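Local coordinates for protein levansucrase (Bacillus subtilis, PDB 1OYG) that is a bacterial enzyme of the levansucrase/invertase family, with a single chain folded into a five-bladed beta-propeller, at residues K12-I17 with N253-G258; A72-Y77 with V173-S178; K111-V116 with L180-V185; N324-L329 with V354-T359. One frame throughout, in Å; residues are numbered along the deposited sequence.

Contact 1 of 4, residues K12-I17 with N253-G258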
loop_
_atom_site.group_PDB
_atom_site.type_symbol
_atom_site.label_atom_id
_atom_site.label_comp_id
_atom_site.label_asym_id
_atom_site.label_seq_id
_atom_site.Cartn_x
_atom_site.Cartn_y
_atom_site.Cartn_z
ATOM N N LYS A 12 -26.920 -10.537 7.847
ATOM C CA LYS A 12 -25.691 -10.051 8.462
ATOM C C LYS A 12 -24.659 -11.162 8.540
ATOM O O LYS A 12 -24.903 -12.206 9.142
ATOM C CB LYS A 12 -25.967 -9.496 9.857
ATOM C CG LYS A 12 -24.760 -8.844 10.502
ATOM C CD LYS A 12 -25.158 -8.007 11.698
ATOM C CE LYS A 12 -23.948 -7.521 12.469
ATOM N NZ LYS A 12 -24.317 -7.171 13.866
ATOM N N GLU A 13 -23.505 -10.926 7.925
ATOM C CA GLU A 13 -22.411 -11.888 7.928
ATOM C C GLU A 13 -21.084 -11.139 7.890
ATOM O O GLU A 13 -20.786 -10.437 6.920
ATOM C CB GLU A 13 -22.532 -12.825 6.724
ATOM C CG GLU A 13 -21.460 -13.903 6.652
ATOM C CD GLU A 13 -21.366 -14.719 7.928
ATOM O OE1 GLU A 13 -22.302 -15.502 8.205
ATOM O OE2 GLU A 13 -20.368 -14.574 8.662
ATOM N N THR A 14 -20.292 -11.288 8.947
ATOM C CA THR A 14 -18.988 -10.635 9.037
ATOM C C THR A 14 -17.871 -11.477 8.437
ATOM O O THR A 14 -16.775 -10.972 8.235
ATOM C CB THR A 14 -18.617 -10.340 10.501
ATOM O OG1 THR A 14 -18.486 -11.572 11.231
ATOM C CG2 THR A 14 -19.721 -9.576 11.215
ATOM N N TYR A 15 -18.143 -12.757 8.189
ATOM C CA TYR A 15 -17.133 -13.723 7.731
ATOM C C TYR A 15 -15.934 -13.832 8.684
ATOM O O TYR A 15 -14.862 -14.291 8.297
ATOM C CB TYR A 15 -16.678 -13.407 6.297
ATOM C CG TYR A 15 -17.834 -13.351 5.330
ATOM C CD1 TYR A 15 -18.367 -14.516 4.791
ATOM C CD2 TYR A 15 -18.421 -12.138 4.985
ATOM C CE1 TYR A 15 -19.438 -14.475 3.916
ATOM C CE2 TYR A 15 -19.498 -12.086 4.114
ATOM C CZ TYR A 15 -20.007 -13.256 3.586
ATOM O OH TYR A 15 -21.075 -13.210 2.723
ATOM N N GLY A 16 -16.128 -13.421 9.935
ATOM C CA GLY A 16 -15.076 -13.458 10.935
ATOM C C GLY A 16 -13.935 -12.477 10.720
ATOM O O GLY A 16 -12.878 -12.620 11.332
ATOM N N ILE A 17 -14.142 -11.481 9.864
ATOM C CA ILE A 17 -13.123 -10.475 9.581
ATOM C C ILE A 17 -13.649 -9.080 9.912
ATOM O O ILE A 17 -14.842 -8.898 10.162
ATOM C CB ILE A 17 -12.653 -10.571 8.104
ATOM C CG1 ILE A 17 -13.772 -10.199 7.127
ATOM C CG2 ILE A 17 -12.152 -11.983 7.811
ATOM C CD1 ILE A 17 -13.294 -10.003 5.707
ATOM N N ASN A 253 -25.968 -6.887 3.040
ATOM C CA ASN A 253 -25.236 -7.373 4.207
ATOM C C ASN A 253 -24.980 -6.236 5.187
ATOM O O ASN A 253 -24.171 -5.351 4.921
ATOM C CB ASN A 253 -23.907 -7.997 3.782
ATOM C CG ASN A 253 -23.186 -8.684 4.930
ATOM O OD1 ASN A 253 -23.533 -8.499 6.100
ATOM N ND2 ASN A 253 -22.184 -9.485 4.602
ATOM N N LYS A 254 -25.668 -6.279 6.324
ATOM C CA LYS A 254 -25.595 -5.226 7.333
ATOM C C LYS A 254 -24.191 -5.016 7.899
ATOM O O LYS A 254 -23.887 -3.936 8.388
ATOM C CB LYS A 254 -26.556 -5.531 8.487
ATOM C CG LYS A 254 -28.024 -5.499 8.098
ATOM C CD LYS A 254 -28.937 -5.664 9.303
ATOM C CE LYS A 254 -30.376 -5.881 8.871
ATOM N NZ LYS A 254 -31.305 -6.012 10.029
ATOM N N ALA A 255 -23.343 -6.039 7.836
ATOM C CA ALA A 255 -21.966 -5.941 8.332
ATOM C C ALA A 255 -21.160 -4.846 7.630
ATOM O O ALA A 255 -20.205 -4.319 8.190
ATOM C CB ALA A 255 -21.249 -7.280 8.194
ATOM N N TYR A 256 -21.546 -4.514 6.402
ATOM C CA TYR A 256 -20.843 -3.500 5.622
ATOM C C TYR A 256 -21.315 -2.086 5.931
ATOM O O TYR A 256 -20.705 -1.127 5.483
ATOM C CB TYR A 256 -21.016 -3.785 4.131
ATOM C CG TYR A 256 -20.578 -5.174 3.704
ATOM C CD1 TYR A 256 -19.551 -5.850 4.365
ATOM C CD2 TYR A 256 -21.190 -5.810 2.632
ATOM C CE1 TYR A 256 -19.152 -7.115 3.966
ATOM C CE2 TYR A 256 -20.799 -7.080 2.229
ATOM C CZ TYR A 256 -19.778 -7.724 2.900
ATOM O OH TYR A 256 -19.367 -8.975 2.512
ATOM N N TYR A 257 -22.396 -1.968 6.694
ATOM C CA TYR A 257 -23.000 -0.682 7.027
ATOM C C TYR A 257 -22.652 -0.235 8.446
ATOM O O TYR A 257 -22.273 0.912 8.664
ATOM C CB TYR A 257 -24.517 -0.775 6.862
ATOM C CG TYR A 257 -24.958 -0.914 5.420
ATOM C CD1 TYR A 257 -25.501 0.165 4.736
ATOM C CD2 TYR A 257 -24.828 -2.124 4.740
ATOM C CE1 TYR A 257 -25.909 0.048 3.411
ATOM C CE2 TYR A 257 -25.237 -2.253 3.416
ATOM C CZ TYR A 257 -25.778 -1.158 2.761
ATOM O OH TYR A 257 -26.190 -1.265 1.449
ATOM N N GLY A 258 -22.788 -1.143 9.406
ATOM C CA GLY A 258 -22.559 -0.826 10.806
ATOM C C GLY A 258 -23.656 0.034 11.404
ATOM O O GLY A 258 -24.711 0.223 10.797
HETATM O O HOH W 1 -22.071 -10.818 1.925
#
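The side-chain amide of N253 meets the backbone of E13 with both its oxygen and its nitrogen. E13 N donates to N253 OD1 at 3.0 Å, tilted out of the carbonyl plane. In return N253 ND2 donates to E13 O at 2.9 Å, almost within its own amide plane and onto a lone pair. A255 presses its methyl CB against E13 O (3.4 Å) and also touches T14 CG2, while K12 CB and CG only graze K254 CB and A255 N. Y15 approaches Y256 at about a right angle, its CE2 3.5 Å from Y256 OH. A255 N also reaches N253 OD1 at 3.0 Å, from the face opposite E13 N; with two N-H groups on OD1 and a carbonyl on ND2, the amide is held in one orientation. Water 1 joins N253 ND2 to Y15 OH. E13 CG, anti to the backbone N (chi1 -178°), lies 3.3 Å above the centre of the Y15 ring, and the bend at chi2 turns the carboxylate back so that OE2 accepts from Y15 N. Farther out, T14 O bonds H19 NE2. The type I' turn T14-I17 before strand 18-19 is thus fastened to an Asx turn opening the 3-10 segment 254-256.

Contact 2 of 4, residues A72-Y77 with V173-S178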
loop_
_atom_site.group_PDB
_atom_site.type_symbol
_atom_site.label_atom_id
_atom_site.label_comp_id
_atom_site.label_asym_id
_atom_site.label_seq_id
_atom_site.Cartn_x
_atom_site.Cartn_y
_atom_site.Cartn_z
ATOM N N ALA A 72 16.212 -0.828 8.076
ATOM C CA ALA A 72 17.410 -1.656 8.123
ATOM C C ALA A 72 18.668 -0.850 7.834
ATOM O O ALA A 72 18.629 0.188 7.171
ATOM C CB ALA A 72 17.292 -2.798 7.130
ATOM N N ASN A 73 19.785 -1.351 8.344
ATOM C CA ASN A 73 21.103 -0.824 8.037
ATOM C C ASN A 73 21.874 -1.907 7.292
ATOM O O ASN A 73 22.281 -2.915 7.882
ATOM C CB ASN A 73 21.825 -0.423 9.325
ATOM C CG ASN A 73 23.117 0.316 9.061
ATOM O OD1 ASN A 73 23.812 0.022 8.097
ATOM N ND2 ASN A 73 23.445 1.277 9.916
ATOM N N TYR A 74 22.028 -1.709 5.985
ATOM C CA TYR A 74 22.766 -2.622 5.136
ATOM C C TYR A 74 24.194 -2.136 4.952
ATOM O O TYR A 74 24.453 -1.258 4.135
ATOM C CB TYR A 74 22.092 -2.759 3.765
ATOM C CG TYR A 74 22.706 -3.856 2.937
ATOM C CD1 TYR A 74 22.355 -5.183 3.153
ATOM C CD2 TYR A 74 23.657 -3.580 1.963
ATOM C CE1 TYR A 74 22.915 -6.209 2.417
ATOM C CE2 TYR A 74 24.234 -4.606 1.219
ATOM C CZ TYR A 74 23.857 -5.920 1.457
ATOM O OH TYR A 74 24.403 -6.955 0.733
ATOM N N HIS A 75 25.119 -2.696 5.727
ATOM C CA HIS A 75 26.546 -2.402 5.582
ATOM C C HIS A 75 26.853 -0.902 5.616
ATOM O O HIS A 75 27.728 -0.417 4.899
ATOM C CB HIS A 75 27.095 -3.049 4.303
ATOM C CG HIS A 75 27.045 -4.544 4.327
ATOM N ND1 HIS A 75 28.169 -5.324 4.497
ATOM C CD2 HIS A 75 26.005 -5.403 4.215
ATOM C CE1 HIS A 75 27.823 -6.598 4.484
ATOM N NE2 HIS A 75 26.517 -6.675 4.315
ATOM N N GLY A 76 26.144 -0.187 6.483
ATOM C CA GLY A 76 26.310 1.249 6.652
ATOM C C GLY A 76 25.419 2.128 5.787
ATOM O O GLY A 76 25.579 3.356 5.798
ATOM N N TYR A 77 24.479 1.520 5.065
ATOM C CA TYR A 77 23.590 2.240 4.151
ATOM C C TYR A 77 22.112 2.016 4.466
ATOM O O TYR A 77 21.723 0.949 4.923
ATOM C CB TYR A 77 23.816 1.767 2.709
ATOM C CG TYR A 77 25.190 2.034 2.153
ATOM C CD1 TYR A 77 25.482 3.247 1.540
ATOM C CD2 TYR A 77 26.196 1.070 2.219
ATOM C CE1 TYR A 77 26.738 3.499 1.010
ATOM C CE2 TYR A 77 27.460 1.316 1.696
ATOM C CZ TYR A 77 27.724 2.533 1.094
ATOM O OH TYR A 77 28.974 2.782 0.571
ATOM N N VAL A 173 23.811 -7.846 -3.481
ATOM C CA VAL A 173 24.401 -6.511 -3.504
ATOM C C VAL A 173 25.754 -6.494 -2.800
ATOM O O VAL A 173 25.849 -6.850 -1.623
ATOM C CB VAL A 173 23.462 -5.492 -2.811
ATOM C CG1 VAL A 173 24.092 -4.098 -2.763
ATOM C CG2 VAL A 173 22.113 -5.446 -3.513
ATOM N N SER A 174 26.788 -6.069 -3.522
ATOM C CA SER A 174 28.116 -5.872 -2.946
ATOM C C SER A 174 28.237 -4.477 -2.353
ATOM O O SER A 174 27.773 -3.502 -2.944
ATOM C CB SER A 174 29.191 -6.049 -4.015
ATOM O OG SER A 174 29.220 -7.383 -4.484
ATOM N N ALA A 175 28.869 -4.390 -1.186
ATOM C CA ALA A 175 29.028 -3.128 -0.476
ATOM C C ALA A 175 30.498 -2.761 -0.322
ATOM O O ALA A 175 31.330 -3.604 0.017
ATOM C CB ALA A 175 28.371 -3.211 0.892
ATOM N N SER A 176 30.801 -1.496 -0.581
ATOM C CA SER A 176 32.118 -0.931 -0.318
ATOM C C SER A 176 31.957 0.377 0.456
ATOM O O SER A 176 30.839 0.773 0.789
ATOM C CB SER A 176 32.865 -0.701 -1.633
ATOM O OG SER A 176 32.319 0.389 -2.355
ATOM N N ASP A 177 33.072 1.048 0.734
ATOM C CA ASP A 177 33.054 2.291 1.503
ATOM C C ASP A 177 32.316 3.429 0.788
ATOM O O ASP A 177 31.841 4.368 1.441
ATOM C CB ASP A 177 34.485 2.746 1.831
ATOM C CG ASP A 177 35.243 1.756 2.717
ATOM O OD1 ASP A 177 34.626 0.814 3.266
ATOM O OD2 ASP A 177 36.472 1.850 2.927
ATOM N N SER A 178 32.218 3.344 -0.541
ATOM C CA SER A 178 31.657 4.426 -1.358
ATOM C C SER A 178 30.352 4.089 -2.083
ATOM O O SER A 178 29.529 4.982 -2.305
ATOM C CB SER A 178 32.694 4.901 -2.384
ATOM O OG SER A 178 33.316 3.814 -3.054
#
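Two tyrosines of 72-77 plant their hydroxyls on backbone carbonyls of 173-178, and these are the close points of the contact. Y74 OH donates to V173 O at 2.8 Å, the acceptor lying at the edge of the ring near its plane. Y77 OH donates to S176 O at 2.7 Å in a similar edge-on fashion, with the donor tilted 29° from the carbonyl plane; the same hydroxyl comes within 3.3 Å of S178 C. Apolar contact accompanies the first bond, since Y74 CE2 lies 4.0 Å from V173 CG1. Both rings are buried: L180 touches Y74, Y77, V173 and A175, F143 meets the Y74 ring, and Y99 packs edge-to-face with Y77. The two tyrosines are the first and last residues of a type I' beta turn with H75 and G76 at its corners, closed by backbone hydrogen bonds in both directions between them, which leads directly into strand 77-85 of the propeller. N73 OD1 supports the turn by accepting from G76 N. On the other side, strand 163-175 ends at A175 and the chain turns back toward strand 180-192. Toward solvent the packing thins. The exposed H75 brings CB to 3.6 Å from A175 CB, and its CG, anti to the carbonyl carbon (chi1 -64°), carries the imidazole back over Y74, with H75 CD2 3.4 Å above the centre of that ring. S176, D177 and S178 are exposed too and point their CB atoms away from the turn.

Contact 3 of 4, residues K111-V116 with L180-V185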
loop_
_atom_site.group_PDB
_atom_site.type_symbol
_atom_site.label_atom_id
_atom_site.label_comp_id
_atom_site.label_asym_id
_atom_site.label_seq_id
_atom_site.Cartn_x
_atom_site.Cartn_y
_atom_site.Cartn_z
ATOM N N LYS A 111 21.880 7.930 -3.863
ATOM C CA LYS A 111 22.485 7.407 -5.081
ATOM C C LYS A 111 21.582 6.344 -5.696
ATOM O O LYS A 111 20.735 5.770 -5.020
ATOM C CB LYS A 111 23.858 6.810 -4.771
ATOM C CG LYS A 111 24.877 7.837 -4.287
ATOM C CD LYS A 111 26.211 7.198 -3.918
ATOM C CE LYS A 111 27.024 6.800 -5.135
ATOM N NZ LYS A 111 28.208 5.972 -4.767
ATOM N N ASN A 112 21.790 6.086 -6.983
ATOM C CA ASN A 112 20.955 5.190 -7.769
ATOM C C ASN A 112 21.765 3.973 -8.213
ATOM O O ASN A 112 22.636 4.082 -9.071
ATOM C CB ASN A 112 20.426 5.967 -8.978
ATOM C CG ASN A 112 19.415 5.190 -9.803
ATOM O OD1 ASN A 112 19.102 4.037 -9.523
ATOM N ND2 ASN A 112 18.901 5.837 -10.842
ATOM N N ALA A 113 21.484 2.823 -7.601
ATOM C CA ALA A 113 22.103 1.552 -7.990
ATOM C C ALA A 113 21.473 0.951 -9.245
ATOM O O ALA A 113 21.926 -0.085 -9.729
ATOM C CB ALA A 113 22.028 0.556 -6.843
ATOM N N GLY A 114 20.424 1.589 -9.754
ATOM C CA GLY A 114 19.791 1.184 -10.994
ATOM C C GLY A 114 18.689 0.176 -10.754
ATOM O O GLY A 114 18.244 -0.031 -9.627
ATOM N N ARG A 115 18.240 -0.454 -11.832
ATOM C CA ARG A 115 17.188 -1.453 -11.754
ATOM C C ARG A 115 17.630 -2.670 -10.954
ATOM O O ARG A 115 18.784 -3.100 -11.035
ATOM C CB ARG A 115 16.782 -1.905 -13.153
ATOM C CG ARG A 115 15.760 -1.001 -13.818
ATOM C CD ARG A 115 15.197 -1.560 -15.097
ATOM N NE ARG A 115 14.473 -2.807 -14.862
ATOM C CZ ARG A 115 14.137 -3.677 -15.808
ATOM N NH1 ARG A 115 14.455 -3.454 -17.076
ATOM N NH2 ARG A 115 13.483 -4.785 -15.482
ATOM N N VAL A 116 16.693 -3.226 -10.196
ATOM C CA VAL A 116 16.917 -4.470 -9.472
ATOM C C VAL A 116 17.053 -5.626 -10.456
ATOM O O VAL A 116 17.906 -6.494 -10.283
ATOM C CB VAL A 116 15.767 -4.760 -8.486
ATOM C CG1 VAL A 116 15.859 -6.187 -7.929
ATOM C CG2 VAL A 116 15.781 -3.741 -7.359
ATOM N N LEU A 180 27.135 0.914 -3.383
ATOM C CA LEU A 180 26.472 -0.383 -3.410
ATOM C C LEU A 180 26.292 -0.735 -4.874
ATOM O O LEU A 180 25.995 0.139 -5.689
ATOM C CB LEU A 180 25.099 -0.329 -2.734
ATOM C CG LEU A 180 25.060 -0.108 -1.220
ATOM C CD1 LEU A 180 23.618 -0.157 -0.733
ATOM C CD2 LEU A 180 25.910 -1.129 -0.476
ATOM N N ASN A 181 26.468 -2.008 -5.207
ATOM C CA ASN A 181 26.344 -2.474 -6.582
ATOM C C ASN A 181 25.479 -3.729 -6.631
ATOM O O ASN A 181 25.745 -4.691 -5.921
ATOM C CB ASN A 181 27.733 -2.735 -7.178
ATOM C CG ASN A 181 28.569 -1.464 -7.289
ATOM O OD1 ASN A 181 28.574 -0.797 -8.323
ATOM N ND2 ASN A 181 29.262 -1.114 -6.212
ATOM N N ILE A 182 24.424 -3.704 -7.442
ATOM C CA ILE A 182 23.564 -4.872 -7.619
ATOM C C ILE A 182 24.252 -5.836 -8.581
ATOM O O ILE A 182 24.540 -5.484 -9.724
ATOM C CB ILE A 182 22.162 -4.469 -8.149
ATOM C CG1 ILE A 182 21.436 -3.577 -7.139
ATOM C CG2 ILE A 182 21.326 -5.714 -8.443
ATOM C CD1 ILE A 182 20.269 -2.805 -7.721
ATOM N N ASN A 183 24.528 -7.044 -8.106
ATOM C CA ASN A 183 25.182 -8.072 -8.910
ATOM C C ASN A 183 24.187 -8.941 -9.672
ATOM O O ASN A 183 24.504 -9.475 -10.737
ATOM C CB ASN A 183 26.075 -8.936 -8.017
ATOM C CG ASN A 183 27.128 -8.124 -7.303
ATOM O OD1 ASN A 183 27.256 -8.183 -6.079
ATOM N ND2 ASN A 183 27.879 -7.342 -8.062
ATOM N N GLY A 184 22.980 -9.059 -9.133
ATOM C CA GLY A 184 21.951 -9.884 -9.733
ATOM C C GLY A 184 20.937 -10.313 -8.699
ATOM O O GLY A 184 20.944 -9.821 -7.576
ATOM N N VAL A 185 20.059 -11.226 -9.092
ATOM C CA VAL A 185 19.049 -11.768 -8.200
ATOM C C VAL A 185 19.083 -13.289 -8.207
ATOM O O VAL A 185 19.641 -13.915 -9.107
ATOM C CB VAL A 185 17.620 -11.278 -8.563
ATOM C CG1 VAL A 185 17.548 -9.756 -8.536
ATOM C CG2 VAL A 185 17.172 -11.820 -9.924
HETATM O O HOH W 2 24.251 -1.356 -9.176
#
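I182 reaches across to A113 and the carbonyls that follow it, and its branches carry most of the contact. Its CB points toward 111-116 and splits there. The CG2 branch comes to 4.0 Å from V116 O. The other branch starts with CG1 anti to the carbonyl carbon (chi1 -63°) and runs on nearly extended; CG1 passes A113 CB at 4.2 Å. At the tip, CD1 is 3.6 Å from R115 O and 3.9 Å from A113 CB, with the carbonyl oxygens of A113 and G114 also beside it, so a methyl group sits among three backbone oxygens. Farther along, V116 and V185 cross at about a right angle, CG1 to CG1 at 4.0 Å. No direct hydrogen bond joins the segments. Water 2 bridges them, donating to A113 O at 2.7 Å and accepting from I182 N at 2.9 Å. G114 N is turned to N112 OD1 in an Asx turn. R115 points its CB away from 180-185, and its guanidinium forms salt bridges with E136 and D119. The strand axes, 6.9 Å apart, run nearly parallel at 9°. The two strands are the opposite outermost strands of the eight-stranded sheet, consistent with outer strands of two successive propeller blades: 111-115 bonds to strand 94-101, 180-192 to 163-175, while V171 and F81 pack on V116, and V173 on I182.

Contact 4 of 4, residues N324-L329 with V354-T359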
loop_
_atom_site.group_PDB
_atom_site.type_symbol
_atom_site.label_atom_id
_atom_site.label_comp_id
_atom_site.label_asym_id
_atom_site.label_seq_id
_atom_site.Cartn_x
_atom_site.Cartn_y
_atom_site.Cartn_z
ATOM N N ASN A 324 4.692 -0.098 20.501
ATOM C CA ASN A 324 4.360 0.115 21.905
ATOM C C ASN A 324 3.143 -0.694 22.371
ATOM O O ASN A 324 2.240 -0.167 23.015
ATOM C CB ASN A 324 4.174 1.612 22.181
ATOM C CG ASN A 324 5.429 2.418 21.880
ATOM O OD1 ASN A 324 6.548 1.998 22.198
ATOM N ND2 ASN A 324 5.251 3.582 21.259
ATOM N N GLY A 325 3.133 -1.976 22.016
ATOM C CA GLY A 325 2.173 -2.927 22.555
ATOM C C GLY A 325 0.911 -3.168 21.743
ATOM O O GLY A 325 0.105 -4.015 22.127
ATOM N N LYS A 326 0.725 -2.425 20.652
ATOM C CA LYS A 326 -0.457 -2.558 19.791
ATOM C C LYS A 326 -0.049 -2.727 18.333
ATOM O O LYS A 326 1.034 -2.315 17.926
ATOM C CB LYS A 326 -1.367 -1.329 19.914
ATOM C CG LYS A 326 -1.803 -0.987 21.330
ATOM C CD LYS A 326 -2.839 -1.952 21.871
ATOM C CE LYS A 326 -3.373 -1.472 23.222
ATOM N NZ LYS A 326 -4.041 -2.554 24.006
ATOM N N TRP A 327 -0.929 -3.332 17.546
ATOM C CA TRP A 327 -0.701 -3.518 16.119
ATOM C C TRP A 327 -1.499 -2.500 15.322
ATOM O O TRP A 327 -2.677 -2.285 15.590
ATOM C CB TRP A 327 -1.102 -4.928 15.698
ATOM C CG TRP A 327 -0.202 -5.965 16.256
ATOM C CD1 TRP A 327 -0.289 -6.554 17.478
ATOM C CD2 TRP A 327 0.945 -6.537 15.615
ATOM N NE1 TRP A 327 0.726 -7.466 17.639
ATOM C CE2 TRP A 327 1.500 -7.474 16.509
ATOM C CE3 TRP A 327 1.559 -6.353 14.372
ATOM C CZ2 TRP A 327 2.637 -8.227 16.202
ATOM C CZ3 TRP A 327 2.690 -7.099 14.067
ATOM C CH2 TRP A 327 3.214 -8.025 14.980
ATOM N N TYR A 328 -0.858 -1.886 14.336
ATOM C CA TYR A 328 -1.479 -0.857 13.513
ATOM C C TYR A 328 -1.454 -1.283 12.063
ATOM O O TYR A 328 -0.421 -1.714 11.558
ATOM C CB TYR A 328 -0.756 0.470 13.718
ATOM C CG TYR A 328 -0.880 0.937 15.145
ATOM C CD1 TYR A 328 -2.015 1.615 15.576
ATOM C CD2 TYR A 328 0.104 0.652 16.084
ATOM C CE1 TYR A 328 -2.153 2.031 16.892
ATOM C CE2 TYR A 328 -0.023 1.061 17.405
ATOM C CZ TYR A 328 -1.162 1.749 17.807
ATOM O OH TYR A 328 -1.301 2.165 19.112
ATOM N N LEU A 329 -2.606 -1.163 11.408
ATOM C CA LEU A 329 -2.819 -1.602 10.037
ATOM C C LEU A 329 -3.286 -0.402 9.222
ATOM O O LEU A 329 -4.258 0.246 9.585
ATOM C CB LEU A 329 -3.882 -2.698 10.021
ATOM C CG LEU A 329 -4.396 -3.230 8.685
ATOM C CD1 LEU A 329 -3.295 -3.967 7.949
ATOM C CD2 LEU A 329 -5.605 -4.128 8.920
ATOM N N VAL A 354 -6.475 -0.629 14.463
ATOM C CA VAL A 354 -5.649 -1.054 15.580
ATOM C C VAL A 354 -6.192 -2.344 16.187
ATOM O O VAL A 354 -7.405 -2.558 16.242
ATOM C CB VAL A 354 -5.517 0.074 16.646
ATOM C CG1 VAL A 354 -6.870 0.460 17.227
ATOM C CG2 VAL A 354 -4.532 -0.313 17.743
ATOM N N SER A 355 -5.272 -3.197 16.623
ATOM C CA SER A 355 -5.602 -4.465 17.261
ATOM C C SER A 355 -4.577 -4.781 18.337
ATOM O O SER A 355 -3.469 -4.256 18.332
ATOM C CB SER A 355 -5.610 -5.584 16.222
ATOM O OG SER A 355 -5.992 -6.819 16.803
ATOM N N ASN A 356 -4.954 -5.646 19.266
ATOM C CA ASN A 356 -4.014 -6.174 20.245
ATOM C C ASN A 356 -3.183 -7.331 19.686
ATOM O O ASN A 356 -2.212 -7.748 20.310
ATOM C CB ASN A 356 -4.763 -6.618 21.502
ATOM C CG ASN A 356 -5.420 -5.461 22.233
ATOM O OD1 ASN A 356 -4.996 -4.312 22.108
ATOM N ND2 ASN A 356 -6.455 -5.764 23.013
ATOM N N SER A 357 -3.564 -7.827 18.506
ATOM C CA SER A 357 -2.900 -8.955 17.848
ATOM C C SER A 357 -2.697 -8.697 16.359
ATOM O O SER A 357 -3.497 -8.015 15.729
ATOM C CB SER A 357 -3.753 -10.213 18.018
ATOM O OG SER A 357 -3.838 -10.576 19.376
ATOM N N LEU A 358 -1.633 -9.255 15.789
ATOM C CA LEU A 358 -1.389 -9.137 14.352
ATOM C C LEU A 358 -2.601 -9.584 13.522
ATOM O O LEU A 358 -2.964 -8.932 12.547
ATOM C CB LEU A 358 -0.148 -9.941 13.946
ATOM C CG LEU A 358 0.114 -10.114 12.444
ATOM C CD1 LEU A 358 0.207 -8.781 11.726
ATOM C CD2 LEU A 358 1.378 -10.931 12.211
ATOM N N THR A 359 -3.225 -10.690 13.918
ATOM C CA THR A 359 -4.327 -11.267 13.145
ATOM C C THR A 359 -5.720 -10.765 13.545
ATOM O O THR A 359 -6.722 -11.328 13.113
ATOM C CB THR A 359 -4.287 -12.815 13.196
ATOM O OG1 THR A 359 -4.180 -13.264 14.552
ATOM C CG2 THR A 359 -3.037 -13.350 12.514
HETATM O O HOH W 3 -0.742 -6.579 22.098
#
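W327 and S355 form an antiparallel hydrogen-bonded pair, and Y328 with V354 the non-hydrogen-bonded pair beside it, joining the two middle strands of a four-stranded antiparallel sheet, a blade of the propeller. Of the backbone bonds, W327 N donates to S355 O at 2.8 Å and S355 N to W327 O at 2.9 Å; V354 CA adds a CH...O contact to W327 O at 3.2 Å. Aromatic side chains meet apolar ones on both faces of the sheet. On the W327 side, L358 CB stands 3.7 Å from the centroid of the six-membered ring, only 2° off its normal, a CH-pi contact, while S357 C and L358 N lie over the same indole. On the other face, Y328 and V354 lie side by side pointing the same way, CE1 to CG2 at 3.4 Å, and Y328 OH goes on to G427 O. Polar links join the start of strand 326-334 to the residues just after strand 348-355. Water 3 donates to both G325 O and N356 O, at 2.7 Å from the former. K326, bent at chi2 (-73°), swings alongside N356, and its NZ donates a hydrogen bond to N356 OD1 at 2.8 Å, from above the carbonyl plane and not on a lone pair.

In the fold
Contacts 2 and 3 belong together: their centres are about 12 Å apart, they share the sheet in which strands 163-175 and 180-192 are neighbours, and S174 OG of contact 2 lies 2.7 Å from N183 OD1 of contact 3, a probable hydrogen bond. Along the chain their segments alternate, and both are nested within the loop closed by contact 1. Contact 1 lies across the chain's centre from them, its centre about 48 Å from that of contact 2 and about 46 Å from that of contact 3. Contact 4 follows contact 1 in sequence and comes within about 7 Å of it at the nearest atoms. The bound calcium ion is about 11 Å from the Y256 side chain of contact 1.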